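Local atomic coordinates of glycoprotein E (Human herpesvirus 1, PDB entry 2GIY), a protein that forms with gI a heterodimer that binds the Fc part of host IgG and is required for cell-to-cell spread of the virus in epithelial cells. Residues P140-C148 / W159-Q169. Sequence-based numbering, arbitrary orientation.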
# COMPACT_ATOMS: atom_id res chain seq x y z
N PRO A 140 -21.75 21.24 0.63
CA PRO A 140 -22.24 19.86 0.59
C PRO A 140 -22.14 19.20 -0.79
O PRO A 140 -22.11 17.97 -0.90
CB PRO A 140 -23.68 19.99 1.07
CG PRO A 140 -23.59 21.12 2.06
CD PRO A 140 -22.72 22.12 1.32
N GLN A 141 -22.08 20.02 -1.85
CA GLN A 141 -21.99 19.49 -3.21
C GLN A 141 -20.69 18.71 -3.43
O GLN A 141 -20.60 17.86 -4.32
CB GLN A 141 -22.05 20.64 -4.23
CG GLN A 141 -20.68 21.29 -4.49
CD GLN A 141 -20.76 22.66 -5.14
OE1 GLN A 141 -21.14 23.64 -4.51
NE2 GLN A 141 -20.38 22.73 -6.41
N HIS A 142 -19.68 19.00 -2.62
CA HIS A 142 -18.38 18.34 -2.74
C HIS A 142 -18.27 17.00 -2.00
O HIS A 142 -17.31 16.27 -2.20
CB HIS A 142 -17.27 19.27 -2.23
CG HIS A 142 -17.13 20.53 -3.02
ND1 HIS A 142 -17.17 21.78 -2.44
CD2 HIS A 142 -16.95 20.73 -4.35
CE1 HIS A 142 -17.02 22.70 -3.38
NE2 HIS A 142 -16.88 22.09 -4.54
N SER A 143 -19.25 16.70 -1.16
CA SER A 143 -19.23 15.46 -0.39
C SER A 143 -19.35 14.22 -1.27
O SER A 143 -20.16 14.17 -2.20
CB SER A 143 -20.35 15.47 0.64
OG SER A 143 -20.19 16.57 1.54
N GLY A 144 -18.54 13.21 -0.97
CA GLY A 144 -18.59 11.98 -1.73
C GLY A 144 -17.40 11.08 -1.47
O GLY A 144 -16.57 11.36 -0.60
N LEU A 145 -17.31 10.00 -2.23
CA LEU A 145 -16.21 9.07 -2.08
C LEU A 145 -15.23 9.31 -3.22
O LEU A 145 -15.59 9.19 -4.40
CB LEU A 145 -16.71 7.62 -2.12
CG LEU A 145 -15.64 6.54 -2.16
CD1 LEU A 145 -14.75 6.64 -0.93
CD2 LEU A 145 -16.30 5.17 -2.24
N TYR A 146 -14.00 9.67 -2.87
CA TYR A 146 -12.97 9.94 -3.85
C TYR A 146 -11.92 8.84 -3.87
O TYR A 146 -11.49 8.36 -2.82
CB TYR A 146 -12.28 11.28 -3.55
CG TYR A 146 -13.17 12.49 -3.72
CD1 TYR A 146 -14.21 12.74 -2.82
CD2 TYR A 146 -12.98 13.38 -4.78
CE1 TYR A 146 -15.04 13.85 -2.98
CE2 TYR A 146 -13.81 14.49 -4.94
CZ TYR A 146 -14.84 14.71 -4.05
OH TYR A 146 -15.65 15.81 -4.20
N LEU A 147 -11.51 8.44 -5.07
CA LEU A 147 -10.47 7.44 -5.23
C LEU A 147 -9.34 8.05 -6.06
O LEU A 147 -9.59 8.75 -7.05
CB LEU A 147 -11.00 6.20 -5.96
CG LEU A 147 -11.51 5.03 -5.09
CD1 LEU A 147 -12.74 5.46 -4.31
CD2 LEU A 147 -11.82 3.83 -5.98
N CYS A 148 -8.11 7.80 -5.64
CA CYS A 148 -6.95 8.28 -6.36
C CYS A 148 -6.31 7.01 -6.89
O CYS A 148 -5.95 6.13 -6.10
CB CYS A 148 -5.99 9.03 -5.44
SG CYS A 148 -4.55 9.69 -6.32
N TRP A 159 -3.52 2.51 -5.51
CA TRP A 159 -4.78 3.25 -5.40
C TRP A 159 -5.13 3.45 -3.94
O TRP A 159 -4.63 2.75 -3.05
CB TRP A 159 -5.93 2.53 -6.12
CG TRP A 159 -6.45 1.31 -5.41
CD1 TRP A 159 -5.97 0.03 -5.50
CD2 TRP A 159 -7.56 1.25 -4.50
NE1 TRP A 159 -6.71 -0.81 -4.70
CE2 TRP A 159 -7.69 -0.09 -4.08
CE3 TRP A 159 -8.46 2.20 -4.00
CZ2 TRP A 159 -8.68 -0.50 -3.18
CZ3 TRP A 159 -9.44 1.79 -3.10
CH2 TRP A 159 -9.54 0.45 -2.70
N GLY A 160 -5.98 4.44 -3.69
CA GLY A 160 -6.40 4.72 -2.33
C GLY A 160 -7.74 5.42 -2.37
O GLY A 160 -8.16 5.90 -3.43
N HIS A 161 -8.42 5.47 -1.24
CA HIS A 161 -9.71 6.15 -1.19
C HIS A 161 -9.78 7.14 -0.03
O HIS A 161 -9.12 6.96 1.00
CB HIS A 161 -10.86 5.13 -1.06
CG HIS A 161 -10.83 4.34 0.21
ND1 HIS A 161 -9.95 3.31 0.44
CD2 HIS A 161 -11.59 4.44 1.33
CE1 HIS A 161 -10.16 2.80 1.64
NE2 HIS A 161 -11.15 3.47 2.20
N ILE A 162 -10.57 8.18 -0.23
CA ILE A 162 -10.77 9.21 0.78
C ILE A 162 -12.23 9.63 0.75
O ILE A 162 -12.73 10.06 -0.29
CB ILE A 162 -9.96 10.49 0.49
CG1 ILE A 162 -8.49 10.16 0.24
CG2 ILE A 162 -10.07 11.44 1.69
CD1 ILE A 162 -7.68 11.38 -0.17
N THR A 163 -12.93 9.48 1.87
CA THR A 163 -14.31 9.94 1.93
C THR A 163 -14.19 11.38 2.39
O THR A 163 -13.76 11.67 3.51
CB THR A 163 -15.15 9.14 2.94
OG1 THR A 163 -15.31 7.79 2.47
CG2 THR A 163 -16.53 9.77 3.09
N ILE A 164 -14.55 12.30 1.50
CA ILE A 164 -14.47 13.72 1.77
C ILE A 164 -15.89 14.25 1.88
O ILE A 164 -16.62 14.29 0.89
CB ILE A 164 -13.75 14.44 0.63
CG1 ILE A 164 -12.38 13.81 0.42
CG2 ILE A 164 -13.63 15.93 0.94
CD1 ILE A 164 -11.59 14.39 -0.76
N SER A 165 -16.28 14.67 3.08
CA SER A 165 -17.64 15.16 3.23
C SER A 165 -17.95 15.83 4.56
O SER A 165 -17.11 15.91 5.45
CB SER A 165 -18.62 14.01 3.03
OG SER A 165 -18.40 13.01 4.00
N THR A 166 -19.18 16.32 4.66
CA THR A 166 -19.66 16.94 5.88
C THR A 166 -20.05 15.78 6.78
O THR A 166 -20.22 14.66 6.30
CB THR A 166 -20.89 17.83 5.63
OG1 THR A 166 -21.97 17.02 5.14
CG2 THR A 166 -20.56 18.91 4.61
N ALA A 167 -20.19 16.04 8.07
CA ALA A 167 -20.55 14.99 9.02
C ALA A 167 -21.90 14.34 8.70
O ALA A 167 -22.03 13.12 8.74
CB ALA A 167 -20.56 15.56 10.43
N ALA A 168 -22.89 15.15 8.38
CA ALA A 168 -24.23 14.65 8.08
C ALA A 168 -24.28 13.74 6.85
O ALA A 168 -25.05 12.77 6.83
CB ALA A 168 -25.19 15.83 7.90
N GLN A 169 -23.47 14.04 5.85
CA GLN A 169 -23.45 13.26 4.61
C GLN A 169 -22.49 12.08 4.65
O GLN A 169 -22.55 11.20 3.79
CB GLN A 169 -23.06 14.15 3.44
CG GLN A 169 -24.01 15.30 3.19
CD GLN A 169 -23.43 16.31 2.23
OE1 GLN A 169 -22.53 17.08 2.59
NE2 GLN A 169 -23.92 16.32 1.00
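Ser143 and Gln169 hold the open end of this hairpin together through a small polar cluster. Ser143 OG donates to Gln169 OE1 at 2.6 Å, coming down from above the amide plane, while Thr166 OG1 donates a second hydrogen bond to the same oxygen, in the carbonyl plane on a lone pair. Ser143 OG in turn accepts from Thr166 N. The other branch of the amide, Gln169 NE2, reaches Pro140 O at 3.1 Å; the bonds at OE1 and NE2 together restrain the amide's rotation. Ser143 N approaches Pro140 O from the opposite face of that carbonyl. Here the two backbones run close: Ser143 CB and Ser165 CB are just 3.3 Å apart.

From Gly144 onward the partners zip up as an antiparallel ladder. Gly144 with Ile164, Tyr146 with Ile162 and Cys148 with Gly160 are hydrogen-bonded pairs, each exchanging two backbone bonds, for example Ile162 N to Tyr146 O at 2.8 Å.

On the Tyr146 face, Ile164 CD1 sits over the ring in a CH-pi contact, 4.0 Å from its centroid, the two side chains crossing at about a right angle. With CG beside its own backbone N (chi1 -66°), the tyrosine leans back along its strand, and its OH bonds His142 O at 2.6 Å. This is the tyrosine corner familiar from Ig V domains, within the sequence Ser-Gly-Leu-Tyr-Leu-Cys. On the opposite face, Leu145 CD1 touches Thr163 OG1 at 3.6 Å, and Leu147 CD1 lies against His161 CB.

In this C-terminal domain of the gE ectodomain, the hairpin is consistent with strands F and G of the Ig V fold, within the Fc-binding region. Strand 45-54 flanks 144-152, and strand 20-22 flanks 155-165; Trp51 touches Cys148 and Ile162, whereas strands 63-66 and 173-176 pack against Leu145, Trp159 and His161.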